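Putative alpha-N-acetylgalactosaminidase (PDB 3CC1) probably releases terminal alpha-linked N-acetylgalactosamine from glycoconjugates by hydrolysis, using a TIM-barrel domain followed by a C-terminal beta-sandwich. Local coordinates at residues Phe296-Gln301 / Asp325-Ser330; Ser313-Gly318 / Ser339-Ser344; Glu335-Ile340 / Phe398-Arg403; Ala368-Phe373 / Leu382-Asp387. All blocks are in the same frame, centred on the assembly; numbering follows the deposited sequence.

Interaction 1 (Phe296-Gln301 / Asp325-Ser330)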
loop_
_atom_site.group_PDB
_atom_site.type_symbol
_atom_site.label_atom_id
_atom_site.label_comp_id
_atom_site.label_asym_id
_atom_site.label_seq_id
_atom_site.Cartn_x
_atom_site.Cartn_y
_atom_site.Cartn_z
ATOM N N PHE A 296 17.018 20.210 2.663
ATOM C CA PHE A 296 17.350 19.216 1.638
ATOM C C PHE A 296 18.864 19.200 1.430
ATOM O O PHE A 296 19.507 20.258 1.344
ATOM C CB PHE A 296 16.707 19.505 0.318
ATOM C CG PHE A 296 15.261 19.081 0.208
ATOM C CD1 PHE A 296 14.816 17.911 0.745
ATOM C CD2 PHE A 296 14.390 19.817 -0.563
ATOM C CE1 PHE A 296 13.470 17.510 0.573
ATOM C CE2 PHE A 296 13.062 19.434 -0.727
ATOM C CZ PHE A 296 12.614 18.276 -0.154
ATOM N N THR A 297 19.429 17.993 1.354
ATOM C CA THR A 297 20.830 17.875 1.021
ATOM C C THR A 297 20.945 18.270 -0.445
ATOM O O THR A 297 19.936 18.376 -1.172
ATOM C CB THR A 297 21.357 16.449 1.186
ATOM O OG1 THR A 297 20.659 15.599 0.257
ATOM C CG2 THR A 297 21.230 15.940 2.666
ATOM N N LYS A 298 22.171 18.475 -0.893
ATOM C CA LYS A 298 22.395 18.792 -2.308
ATOM C C LYS A 298 21.874 17.699 -3.234
ATOM O O LYS A 298 21.268 17.981 -4.264
ATOM C CB LYS A 298 23.874 19.023 -2.570
ATOM C CG LYS A 298 24.359 20.370 -2.047
ATOM C CD LYS A 298 25.837 20.576 -2.293
ATOM C CE LYS A 298 26.215 21.991 -1.856
ATOM N NZ LYS A 298 27.654 22.193 -2.194
ATOM N N ASP A 299 22.091 16.441 -2.859
ATOM C CA ASP A 299 21.574 15.336 -3.646
ATOM C C ASP A 299 20.028 15.414 -3.767
ATOM O O ASP A 299 19.424 15.168 -4.841
ATOM C CB ASP A 299 21.970 13.989 -3.070
ATOM C CG ASP A 299 23.404 13.580 -3.391
ATOM O OD1 ASP A 299 24.045 14.244 -4.261
ATOM O OD2 ASP A 299 23.861 12.584 -2.758
ATOM N N GLU A 300 19.385 15.694 -2.642
ATOM C CA GLU A 300 17.934 15.819 -2.606
ATOM C C GLU A 300 17.407 16.962 -3.422
ATOM O O GLU A 300 16.362 16.847 -4.030
ATOM C CB GLU A 300 17.447 15.934 -1.145
ATOM C CG GLU A 300 17.590 14.611 -0.411
ATOM C CD GLU A 300 17.411 14.753 1.113
ATOM O OE1 GLU A 300 17.469 15.882 1.624
ATOM O OE2 GLU A 300 17.250 13.705 1.790
ATOM N N GLN A 301 18.100 18.097 -3.379
ATOM C CA GLN A 301 17.728 19.276 -4.149
ATOM C C GLN A 301 17.743 18.950 -5.671
ATOM O O GLN A 301 16.799 19.269 -6.402
ATOM C CB GLN A 301 18.674 20.451 -3.837
ATOM C CG GLN A 301 18.584 21.000 -2.371
ATOM C CD GLN A 301 19.611 22.060 -2.080
ATOM O OE1 GLN A 301 19.835 22.959 -2.907
ATOM N NE2 GLN A 301 20.259 21.973 -0.899
ATOM N N ASP A 325 23.300 31.422 -2.421
ATOM C CA ASP A 325 24.739 31.189 -2.603
ATOM C C ASP A 325 24.983 30.743 -4.019
ATOM O O ASP A 325 24.054 30.633 -4.811
ATOM C CB ASP A 325 25.301 30.154 -1.625
ATOM C CG ASP A 325 24.520 28.833 -1.614
ATOM O OD1 ASP A 325 23.564 28.636 -2.411
ATOM O OD2 ASP A 325 24.895 27.974 -0.800
ATOM N N GLU A 326 26.238 30.463 -4.338
ATOM C CA GLU A 326 26.597 30.101 -5.698
ATOM C C GLU A 326 25.923 28.775 -6.058
ATOM O O GLU A 326 25.364 28.612 -7.159
ATOM C CB GLU A 326 28.134 30.056 -5.857
ATOM C CG GLU A 326 28.617 29.469 -7.160
ATOM N N TRP A 327 25.928 27.838 -5.121
ATOM C CA TRP A 327 25.256 26.558 -5.363
ATOM C C TRP A 327 23.790 26.762 -5.761
ATOM O O TRP A 327 23.314 26.213 -6.755
ATOM C CB TRP A 327 25.334 25.622 -4.135
ATOM C CG TRP A 327 24.355 24.485 -4.208
ATOM C CD1 TRP A 327 23.104 24.454 -3.660
ATOM C CD2 TRP A 327 24.517 23.244 -4.892
ATOM N NE1 TRP A 327 22.494 23.282 -3.955
ATOM C CE2 TRP A 327 23.327 22.516 -4.711
ATOM C CE3 TRP A 327 25.549 22.677 -5.647
ATOM C CZ2 TRP A 327 23.136 21.246 -5.244
ATOM C CZ3 TRP A 327 25.360 21.423 -6.184
ATOM C CH2 TRP A 327 24.161 20.715 -5.975
ATOM N N THR A 328 23.061 27.541 -4.981
ATOM C CA THR A 328 21.602 27.680 -5.229
ATOM C C THR A 328 21.321 28.364 -6.576
ATOM O O THR A 328 20.449 27.943 -7.342
ATOM C CB THR A 328 20.876 28.372 -4.050
ATOM O OG1 THR A 328 21.169 27.660 -2.845
ATOM C CG2 THR A 328 19.324 28.410 -4.259
ATOM N N LEU A 329 22.110 29.375 -6.894
ATOM C CA LEU A 329 21.955 30.097 -8.144
ATOM C C LEU A 329 22.247 29.168 -9.331
ATOM O O LEU A 329 21.603 29.247 -10.391
ATOM C CB LEU A 329 22.882 31.351 -8.174
ATOM C CG LEU A 329 22.807 32.141 -9.489
ATOM C CD1 LEU A 329 21.373 32.601 -9.754
ATOM C CD2 LEU A 329 23.753 33.315 -9.520
ATOM N N SER A 330 23.205 28.272 -9.148
ATOM C CA SER A 330 23.584 27.337 -10.224
ATOM C C SER A 330 22.454 26.340 -10.505
ATOM O O SER A 330 22.277 25.945 -11.637
ATOM C CB SER A 330 24.891 26.605 -9.890
ATOM O OG SER A 330 24.640 25.542 -8.963
HETATM O O HOH W 1 19.393 25.616 -1.954
#
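The first turns of helices 298-310 and 326-332 approach each other, the CA atoms of Lys298 and Trp327 lying 8.8 Å apart. Both starts are capped: Thr297 and Glu300 form a capping box, and Asp325 OD1 takes the backbone N and the hydroxyl of Thr328. These helices flank strand 315-317 of the TIM-barrel domain in sequence, one before it and one after. The Trp327 indole bridges them. Over one face runs the extended Lys298 chain, its CG 3.8 Å from the centroid of the six-membered ring in a CH-pi contact, while CE lies farther along, 3.7 Å from CD2 of Trp327. At the edge, Trp327 NE1 donates to Gln301 OE1 over 2.9 Å; the acceptor lies in the indole plane, but the donor stands 48° out of the amide's carbonyl plane, amide and ring being nearly perpendicular. A phenylalanine in place of Trp327 would probably leave Gln301 OE1 without its indole donor and uncover part of the Lys298 methylenes. The Gln301 amide is held at both ends, since NE2 donates to Phe296 O in the loop just before its helix. A water completes the link, donating to Gln301 OE1 and to Thr328 OG1, 2.9 Å from each.

Interaction 2 (Ser313-Gly318 / Ser339-Ser344)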
loop_
_atom_site.group_PDB
_atom_site.type_symbol
_atom_site.label_atom_id
_atom_site.label_comp_id
_atom_site.label_asym_id
_atom_site.label_seq_id
_atom_site.Cartn_x
_atom_site.Cartn_y
_atom_site.Cartn_z
ATOM N N SER A 313 6.473 20.352 -14.229
ATOM C CA SER A 313 5.888 21.092 -13.134
ATOM C C SER A 313 6.248 22.592 -13.286
ATOM O O SER A 313 7.388 22.927 -13.698
ATOM C CB SER A 313 6.424 20.563 -11.793
ATOM O OG SER A 313 5.805 21.208 -10.668
ATOM N N PRO A 314 5.316 23.490 -12.927
ATOM C CA PRO A 314 5.784 24.853 -12.698
ATOM C C PRO A 314 6.963 24.866 -11.761
ATOM O O PRO A 314 7.073 24.015 -10.898
ATOM C CB PRO A 314 4.591 25.561 -12.048
ATOM C CG PRO A 314 3.429 24.728 -12.335
ATOM C CD PRO A 314 3.885 23.329 -12.623
ATOM N N LEU A 315 7.846 25.826 -11.970
ATOM C CA LEU A 315 9.041 26.013 -11.164
ATOM C C LEU A 315 8.887 27.329 -10.423
ATOM O O LEU A 315 9.162 28.387 -10.979
ATOM C CB LEU A 315 10.309 26.055 -12.060
ATOM C CG LEU A 315 10.600 24.784 -12.878
ATOM C CD1 LEU A 315 11.956 24.898 -13.706
ATOM C CD2 LEU A 315 10.579 23.506 -12.012
HETATM N N MSE A 316 8.442 27.259 -9.171
HETATM C CA MSE A 316 8.293 28.443 -8.328
HETATM C C MSE A 316 9.267 28.416 -7.158
HETATM O O MSE A 316 9.030 27.711 -6.182
HETATM C CB MSE A 316 6.869 28.547 -7.797
HETATM C CG MSE A 316 5.869 28.851 -8.875
HETATM SE SE MSE A 316 5.936 30.729 -9.502
HETATM C CE MSE A 316 5.753 30.095 -11.114
ATOM N N PHE A 317 10.300 29.214 -7.215
ATOM C CA PHE A 317 11.290 29.279 -6.184
ATOM C C PHE A 317 10.743 29.926 -4.935
ATOM O O PHE A 317 10.208 30.977 -5.005
ATOM C CB PHE A 317 12.481 30.070 -6.683
ATOM C CG PHE A 317 13.660 30.049 -5.784
ATOM C CD1 PHE A 317 13.828 30.981 -4.828
ATOM C CD2 PHE A 317 14.640 29.114 -5.931
ATOM C CE1 PHE A 317 14.913 30.971 -4.036
ATOM C CE2 PHE A 317 15.737 29.112 -5.147
ATOM C CZ PHE A 317 15.870 30.030 -4.190
ATOM N N GLY A 318 10.940 29.298 -3.798
ATOM C CA GLY A 318 10.311 29.742 -2.565
ATOM C C GLY A 318 11.216 30.376 -1.531
ATOM O O GLY A 318 10.758 30.855 -0.477
ATOM N N SER A 339 15.564 23.566 -20.049
ATOM C CA SER A 339 15.052 23.192 -21.341
ATOM C C SER A 339 14.209 21.885 -21.317
ATOM O O SER A 339 13.235 21.726 -22.072
ATOM C CB SER A 339 16.213 23.114 -22.307
ATOM O OG SER A 339 15.756 22.482 -23.465
ATOM N N ILE A 340 14.540 20.974 -20.416
ATOM C CA ILE A 340 13.698 19.774 -20.219
ATOM C C ILE A 340 12.302 20.221 -19.763
ATOM O O ILE A 340 11.285 19.831 -20.354
ATOM C CB ILE A 340 14.332 18.745 -19.230
ATOM C CG1 ILE A 340 15.652 18.251 -19.804
ATOM C CG2 ILE A 340 13.392 17.583 -18.961
ATOM C CD1 ILE A 340 16.578 17.572 -18.845
ATOM N N ASN A 341 12.267 21.053 -18.720
ATOM C CA ASN A 341 10.987 21.532 -18.141
ATOM C C ASN A 341 10.173 22.365 -19.143
ATOM O O ASN A 341 8.925 22.292 -19.221
ATOM C CB ASN A 341 11.271 22.379 -16.905
ATOM C CG ASN A 341 9.998 22.938 -16.265
ATOM O OD1 ASN A 341 9.609 24.079 -16.520
ATOM N ND2 ASN A 341 9.354 22.135 -15.440
ATOM N N GLN A 342 10.886 23.144 -19.948
ATOM C CA GLN A 342 10.231 24.148 -20.802
ATOM C C GLN A 342 9.969 23.697 -22.257
ATOM O O GLN A 342 9.110 24.279 -22.951
ATOM C CB GLN A 342 11.061 25.442 -20.854
ATOM C CG GLN A 342 11.118 26.239 -19.543
ATOM C CD GLN A 342 9.776 26.860 -19.202
ATOM O OE1 GLN A 342 9.363 27.806 -19.843
ATOM N NE2 GLN A 342 9.082 26.293 -18.226
ATOM N N LYS A 343 10.731 22.697 -22.710
ATOM C CA LYS A 343 10.728 22.327 -24.133
ATOM C C LYS A 343 10.508 20.852 -24.469
ATOM O O LYS A 343 10.172 20.522 -25.602
ATOM C CB LYS A 343 12.037 22.795 -24.785
ATOM C CG LYS A 343 12.222 24.316 -24.806
ATOM C CD LYS A 343 11.247 24.995 -25.780
ATOM C CE LYS A 343 11.267 26.540 -25.694
ATOM N NZ LYS A 343 10.296 27.083 -24.694
ATOM N N SER A 344 10.715 19.953 -23.514
ATOM C CA SER A 344 10.643 18.518 -23.835
ATOM C C SER A 344 9.195 18.034 -24.029
ATOM O O SER A 344 8.236 18.656 -23.582
ATOM C CB SER A 344 11.393 17.685 -22.789
ATOM O OG SER A 344 10.691 17.622 -21.581
#
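Asn341 reaches out of helix 335-343 to meet Ser313 and Leu315, at the start of strand 315-317. Its CB lies 4.1 Å from Leu315 CD1. From there CG stands anti to the backbone N (chi1 179°), which carries the amide away from the helix and against the leucine, whose side chain comes from the opposite direction. CG itself is 3.8 Å from Leu315 CD1. At the tip the two branches part. ND2 donates to Ser313 O over 2.7 Å, with an N-H...O angle of 160° and the acceptor close to the amide plane; Leu315 CD2 packs 3.9 Å from this same nitrogen. OD1 lies near Leu315 CD1 and accepts from Gln342 NE2 at 2.8 Å, so Gln342 and Ser313 O together fix which way round the amide sits. Strand 315-317 belongs to the TIM barrel, paired with strand 14-17 on one side and bonded through Met316 to Leu275 on the other, and the contact ties it to the last helix before the antiparallel sheet. The Ser313 CB points away, and its OG accepts from Cys272 N. Gln342 continues the polar chain, NE2 also donating to Pro12 O and OE1 bonded to Thr11 OG1.

Interaction 3 (Glu335-Ile340 / Phe398-Arg403)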
loop_
_atom_site.group_PDB
_atom_site.type_symbol
_atom_site.label_atom_id
_atom_site.label_comp_id
_atom_site.label_asym_id
_atom_site.label_seq_id
_atom_site.Cartn_x
_atom_site.Cartn_y
_atom_site.Cartn_z
ATOM N N GLU A 335 20.772 25.643 -18.249
ATOM C CA GLU A 335 19.878 25.776 -19.397
ATOM C C GLU A 335 19.419 24.413 -19.890
ATOM O O GLU A 335 18.295 24.248 -20.375
ATOM C CB GLU A 335 20.519 26.618 -20.519
ATOM N N GLY A 336 20.269 23.412 -19.738
ATOM C CA GLY A 336 19.893 22.047 -20.083
ATOM C C GLY A 336 18.712 21.518 -19.290
ATOM O O GLY A 336 17.794 20.963 -19.856
ATOM N N ILE A 337 18.742 21.710 -17.979
ATOM C CA ILE A 337 17.632 21.302 -17.094
ATOM C C ILE A 337 16.348 22.086 -17.386
ATOM O O ILE A 337 15.261 21.541 -17.428
ATOM C CB ILE A 337 18.036 21.481 -15.578
ATOM C CG1 ILE A 337 19.189 20.523 -15.221
ATOM C CG2 ILE A 337 16.853 21.351 -14.639
ATOM C CD1 ILE A 337 18.927 18.975 -15.439
ATOM N N LEU A 338 16.482 23.393 -17.527
ATOM C CA LEU A 338 15.340 24.249 -17.766
ATOM C C LEU A 338 14.718 23.916 -19.097
ATOM O O LEU A 338 13.511 23.963 -19.281
ATOM C CB LEU A 338 15.751 25.718 -17.740
ATOM C CG LEU A 338 16.268 26.272 -16.393
ATOM C CD1 LEU A 338 16.687 27.766 -16.555
ATOM C CD2 LEU A 338 15.238 26.014 -15.274
ATOM N N SER A 339 15.564 23.566 -20.049
ATOM C CA SER A 339 15.052 23.192 -21.341
ATOM C C SER A 339 14.209 21.885 -21.317
ATOM O O SER A 339 13.235 21.726 -22.072
ATOM C CB SER A 339 16.213 23.114 -22.307
ATOM O OG SER A 339 15.756 22.482 -23.465
ATOM N N ILE A 340 14.540 20.974 -20.416
ATOM C CA ILE A 340 13.698 19.774 -20.219
ATOM C C ILE A 340 12.302 20.221 -19.763
ATOM O O ILE A 340 11.285 19.831 -20.354
ATOM C CB ILE A 340 14.332 18.745 -19.230
ATOM C CG1 ILE A 340 15.652 18.251 -19.804
ATOM C CG2 ILE A 340 13.392 17.583 -18.961
ATOM C CD1 ILE A 340 16.578 17.572 -18.845
ATOM N N PHE A 398 25.259 11.795 -21.613
ATOM C CA PHE A 398 25.803 12.956 -20.880
ATOM C C PHE A 398 25.049 13.171 -19.596
ATOM O O PHE A 398 23.839 12.916 -19.522
ATOM C CB PHE A 398 25.701 14.248 -21.692
ATOM C CG PHE A 398 26.438 14.218 -22.978
ATOM C CD1 PHE A 398 25.874 13.634 -24.113
ATOM C CD2 PHE A 398 27.683 14.765 -23.076
ATOM C CE1 PHE A 398 26.546 13.615 -25.315
ATOM C CE2 PHE A 398 28.377 14.735 -24.302
ATOM C CZ PHE A 398 27.801 14.158 -25.403
ATOM N N ASN A 399 25.799 13.608 -18.594
ATOM C CA ASN A 399 25.284 14.065 -17.306
ATOM C C ASN A 399 24.857 15.511 -17.469
ATOM O O ASN A 399 25.679 16.385 -17.688
ATOM C CB ASN A 399 26.390 13.947 -16.249
ATOM C CG ASN A 399 25.958 14.447 -14.856
ATOM O OD1 ASN A 399 25.137 15.325 -14.711
ATOM N ND2 ASN A 399 26.582 13.898 -13.831
ATOM N N VAL A 400 23.563 15.768 -17.407
ATOM C CA VAL A 400 23.047 17.114 -17.763
ATOM C C VAL A 400 23.502 18.165 -16.749
ATOM O O VAL A 400 23.913 19.253 -17.115
ATOM C CB VAL A 400 21.511 17.138 -17.919
ATOM C CG1 VAL A 400 21.023 18.610 -18.123
ATOM C CG2 VAL A 400 21.067 16.222 -19.072
ATOM N N TRP A 401 23.481 17.812 -15.461
ATOM C CA TRP A 401 23.827 18.789 -14.431
ATOM C C TRP A 401 25.276 19.230 -14.532
ATOM O O TRP A 401 25.582 20.396 -14.375
ATOM C CB TRP A 401 23.523 18.279 -13.043
ATOM C CG TRP A 401 22.083 18.432 -12.710
ATOM C CD1 TRP A 401 21.157 17.461 -12.618
ATOM C CD2 TRP A 401 21.430 19.654 -12.405
ATOM N NE1 TRP A 401 19.937 17.996 -12.272
ATOM C CE2 TRP A 401 20.078 19.345 -12.114
ATOM C CE3 TRP A 401 21.851 20.982 -12.329
ATOM C CZ2 TRP A 401 19.146 20.318 -11.776
ATOM C CZ3 TRP A 401 20.897 21.958 -11.983
ATOM C CH2 TRP A 401 19.579 21.608 -11.717
ATOM N N ASP A 402 26.201 18.321 -14.757
ATOM C CA ASP A 402 27.574 18.798 -14.800
ATOM C C ASP A 402 28.132 18.873 -16.221
ATOM O O ASP A 402 29.298 19.138 -16.447
ATOM C CB ASP A 402 28.431 18.043 -13.813
ATOM C CG ASP A 402 28.754 16.671 -14.249
ATOM O OD1 ASP A 402 28.696 16.378 -15.457
ATOM O OD2 ASP A 402 29.074 15.864 -13.351
ATOM N N ARG A 403 27.234 18.704 -17.171
ATOM C CA ARG A 403 27.515 18.913 -18.585
ATOM C C ARG A 403 28.691 18.065 -19.037
ATOM O O ARG A 403 29.578 18.560 -19.717
ATOM C CB ARG A 403 27.835 20.381 -18.866
ATOM C CG ARG A 403 26.775 21.361 -18.380
ATOM C CD ARG A 403 27.253 22.805 -18.382
ATOM N NE ARG A 403 26.409 23.638 -17.499
#
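Ile337 of helix 335-343 packs against Val400 and Trp401, on the turn between strands 395-399 and 404-409, joining the last helix of the TIM-barrel domain to the C-terminal beta-sandwich. The contact between the two segments is mostly apolar. Ile337 CD1 presses on Val400 CG1 at 3.4 Å, closer than usual van der Waals distance. Val400 CG1 also lies 3.9 Å from Gly336 C, where the backbones come nearest; a CB at this glycine would sit only 3.1 Å from Val400 CG1, so the bare backbone gives the valine room. Gly336 and Phe398 also line the pocket of a bound polyethylene glycol fragment.

The aromatic contribution is a CH-pi contact: Ile337 CG1 sits over the centre of one Trp401 face, 3.4 Å from the six-membered-ring centroid and 13° off the normal. The isoleucine's CG1, anti to its carbonyl carbon (chi1 -65°), leads on to CD1, which covers the pyrrole side near NE1, while CG2 lies over the CZ2 and CH2 side. Leu302 and Met305 of helix 298-310 also touch the indole. Replacing Trp401 by an alanine is likely to leave Ile337 CG1 without its aromatic cover and Asn306 OD1 without the indole N-H.

Polar bonds here lie within one segment or reach outside both. Trp401 NE1 donates to Asn306 OD1 on helix 298-310, fixing the indole's rotation. The turn carrying the tryptophan is shaped by an Asx motif, in which Asn399 OD1 accepts from Asp402 N at 3.2 Å, the donor 63° out of the amide's carbonyl plane.

Interaction 4 (Ala368-Phe373 / Leu382-Asp387)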
loop_
_atom_site.group_PDB
_atom_site.type_symbol
_atom_site.label_atom_id
_atom_site.label_comp_id
_atom_site.label_asym_id
_atom_site.label_seq_id
_atom_site.Cartn_x
_atom_site.Cartn_y
_atom_site.Cartn_z
ATOM N N ALA A 368 17.126 12.615 -26.393
ATOM C CA ALA A 368 16.222 12.176 -25.352
ATOM C C ALA A 368 16.865 12.405 -23.979
ATOM O O ALA A 368 18.039 12.768 -23.865
ATOM C CB ALA A 368 15.844 10.729 -25.563
ATOM N N TYR A 369 16.027 12.270 -22.959
ATOM C CA TYR A 369 16.409 12.490 -21.570
ATOM C C TYR A 369 15.873 11.364 -20.732
ATOM O O TYR A 369 14.740 10.908 -20.952
ATOM C CB TYR A 369 15.837 13.819 -21.052
ATOM C CG TYR A 369 16.306 14.983 -21.855
ATOM C CD1 TYR A 369 17.561 15.525 -21.630
ATOM C CD2 TYR A 369 15.525 15.522 -22.847
ATOM C CE1 TYR A 369 18.006 16.542 -22.342
ATOM C CE2 TYR A 369 15.969 16.581 -23.575
ATOM C CZ TYR A 369 17.221 17.077 -23.318
ATOM O OH TYR A 369 17.731 18.127 -24.046
ATOM N N VAL A 370 16.718 10.888 -19.813
ATOM C CA VAL A 370 16.330 9.894 -18.846
ATOM C C VAL A 370 16.737 10.350 -17.445
ATOM O O VAL A 370 17.875 10.722 -17.199
ATOM C CB VAL A 370 16.936 8.478 -19.182
ATOM C CG1 VAL A 370 16.675 7.490 -18.059
ATOM C CG2 VAL A 370 16.381 7.945 -20.528
ATOM N N ALA A 371 15.775 10.320 -16.533
ATOM C CA ALA A 371 16.015 10.608 -15.133
ATOM C C ALA A 371 15.959 9.287 -14.341
ATOM O O ALA A 371 14.937 8.571 -14.355
ATOM C CB ALA A 371 14.974 11.636 -14.601
ATOM N N LEU A 372 17.050 9.007 -13.649
ATOM C CA LEU A 372 17.190 7.835 -12.797
ATOM C C LEU A 372 17.288 8.234 -11.323
ATOM O O LEU A 372 18.044 9.118 -10.979
ATOM C CB LEU A 372 18.438 7.013 -13.205
ATOM C CG LEU A 372 18.496 6.509 -14.652
ATOM C CD1 LEU A 372 19.913 5.965 -15.029
ATOM C CD2 LEU A 372 17.362 5.483 -14.920
ATOM N N PHE A 373 16.519 7.569 -10.450
ATOM C CA PHE A 373 16.383 8.013 -9.084
ATOM C C PHE A 373 16.568 6.868 -8.095
ATOM O O PHE A 373 15.892 5.848 -8.202
ATOM C CB PHE A 373 14.955 8.575 -8.838
ATOM C CG PHE A 373 14.567 9.743 -9.699
ATOM C CD1 PHE A 373 13.916 9.536 -10.901
ATOM C CD2 PHE A 373 14.774 11.041 -9.279
ATOM C CE1 PHE A 373 13.490 10.602 -11.666
ATOM C CE2 PHE A 373 14.361 12.122 -10.064
ATOM C CZ PHE A 373 13.708 11.887 -11.249
ATOM N N LEU A 382 21.318 1.665 -10.363
ATOM C CA LEU A 382 20.224 1.876 -11.311
ATOM C C LEU A 382 20.623 1.458 -12.723
ATOM O O LEU A 382 21.714 1.744 -13.158
ATOM C CB LEU A 382 19.770 3.334 -11.275
ATOM C CG LEU A 382 18.652 3.295 -10.226
ATOM C CD1 LEU A 382 19.225 3.476 -8.833
ATOM C CD2 LEU A 382 17.644 4.238 -10.594
ATOM N N GLN A 383 19.715 0.768 -13.406
ATOM C CA GLN A 383 19.955 0.262 -14.750
ATOM C C GLN A 383 19.054 0.974 -15.742
ATOM O O GLN A 383 17.974 1.455 -15.411
ATOM C CB GLN A 383 19.610 -1.221 -14.889
ATOM C CG GLN A 383 20.093 -2.176 -13.817
ATOM C CD GLN A 383 21.456 -2.809 -14.088
ATOM O OE1 GLN A 383 21.869 -3.037 -15.251
ATOM N NE2 GLN A 383 22.164 -3.132 -12.991
ATOM N N PHE A 384 19.481 0.939 -16.986
ATOM C CA PHE A 384 18.706 1.486 -18.046
ATOM C C PHE A 384 19.123 0.868 -19.371
ATOM O O PHE A 384 20.303 0.584 -19.589
ATOM C CB PHE A 384 18.851 3.028 -17.983
ATOM C CG PHE A 384 18.688 3.681 -19.264
ATOM C CD1 PHE A 384 17.450 3.841 -19.794
ATOM C CD2 PHE A 384 19.768 4.147 -19.929
ATOM C CE1 PHE A 384 17.304 4.413 -21.018
ATOM C CE2 PHE A 384 19.647 4.711 -21.144
ATOM C CZ PHE A 384 18.415 4.832 -21.703
ATOM N N ARG A 385 18.143 0.625 -20.239
ATOM C CA ARG A 385 18.390 0.155 -21.620
ATOM C C ARG A 385 17.635 1.005 -22.613
ATOM O O ARG A 385 16.559 1.548 -22.336
ATOM C CB ARG A 385 17.950 -1.311 -21.816
ATOM C CG ARG A 385 18.573 -2.334 -20.905
ATOM C CD ARG A 385 17.964 -3.746 -21.201
ATOM N NE ARG A 385 16.516 -3.673 -21.252
ATOM C CZ ARG A 385 15.695 -3.787 -20.211
ATOM N NH1 ARG A 385 16.165 -4.048 -19.006
ATOM N NH2 ARG A 385 14.409 -3.589 -20.380
ATOM N N LEU A 386 18.217 1.132 -23.784
ATOM C CA LEU A 386 17.624 1.948 -24.849
ATOM C C LEU A 386 16.207 1.503 -25.239
ATOM O O LEU A 386 15.377 2.316 -25.631
ATOM C CB LEU A 386 18.555 1.993 -26.069
ATOM C CG LEU A 386 19.858 2.779 -25.839
ATOM C CD1 LEU A 386 20.850 2.680 -27.057
ATOM C CD2 LEU A 386 19.582 4.273 -25.501
ATOM N N ASP A 387 15.934 0.208 -25.140
ATOM C CA ASP A 387 14.604 -0.328 -25.507
ATOM C C ASP A 387 13.477 0.216 -24.633
ATOM O O ASP A 387 12.329 0.157 -24.999
ATOM C CB ASP A 387 14.578 -1.877 -25.559
ATOM C CG ASP A 387 15.120 -2.555 -24.282
ATOM O OD1 ASP A 387 14.486 -2.439 -23.218
ATOM O OD2 ASP A 387 16.175 -3.218 -24.370
#
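Val370 and Leu372 of strand 368-374 face Phe384 and Leu382 of strand 380-384 across the interior of the C-terminal beta-sandwich. The strands belong to different sheets, one the antiparallel sheet holding 368-374, the other formed by 380-384 with 415-419; their axes come within 7.9 Å and run nearly antiparallel, at 155°. Side chains fill the space between the layers. One bump is the Phe384 ring, with CG anti to the backbone N (chi1 152°), which swings the ring toward Val370. The valine meets it with both methyls: CG1 stands over one face, offset toward the rim, while CG2 rests against CE1 at 3.7 Å. Backbone atom Leu386 N lies over the opposite face. Leu372 fits the dip between the two side chains of the other strand. Its CB touches Leu382 CD2 at 3.9 Å, and its CD2 reaches in beside Phe384 CB at 4.2 Å, the two side chains crossing at about a right angle. Phe415 and Ile417 of strand 415-419 also touch Leu372, and Val389 packs on both Val370 and Phe384. Beyond the core, Arg385 grips Asp387 side-on through NE and NH2, and its NH2 also donates to Ile264 O of the second subunit. At the other end Leu382 CD2, besides touching Leu372, lies against the backbone of Phe373, 3.4 Å from Phe373 O and 3.5 Å from Phe373 N.

Overall arrangement
Following the chain, helix 298-310, strand 315-317, helix 326-332 and helix 335-343 succeed one another in the TIM-barrel domain. Interaction 1 closes the first loop, from 296-301 to 325-330; interaction 2 opens within it at 313-318 and closes on 339-344, so the two cross, and Thr328 CG2 meets Phe317 CE2 at 3.8 Å. Interaction 3 begins on the helix where interaction 2 ends, sharing Ser339 and Ile340, and spans 57 residues to reach the sandwich at 398-403. Interaction 4 closes a short loop within that span, with eight residues between its segments, joining the sandwich's two sheets. Ile340 CD1 touches Tyr369 CD1 at 3.6 Å, linking barrel helix and sandwich sheet.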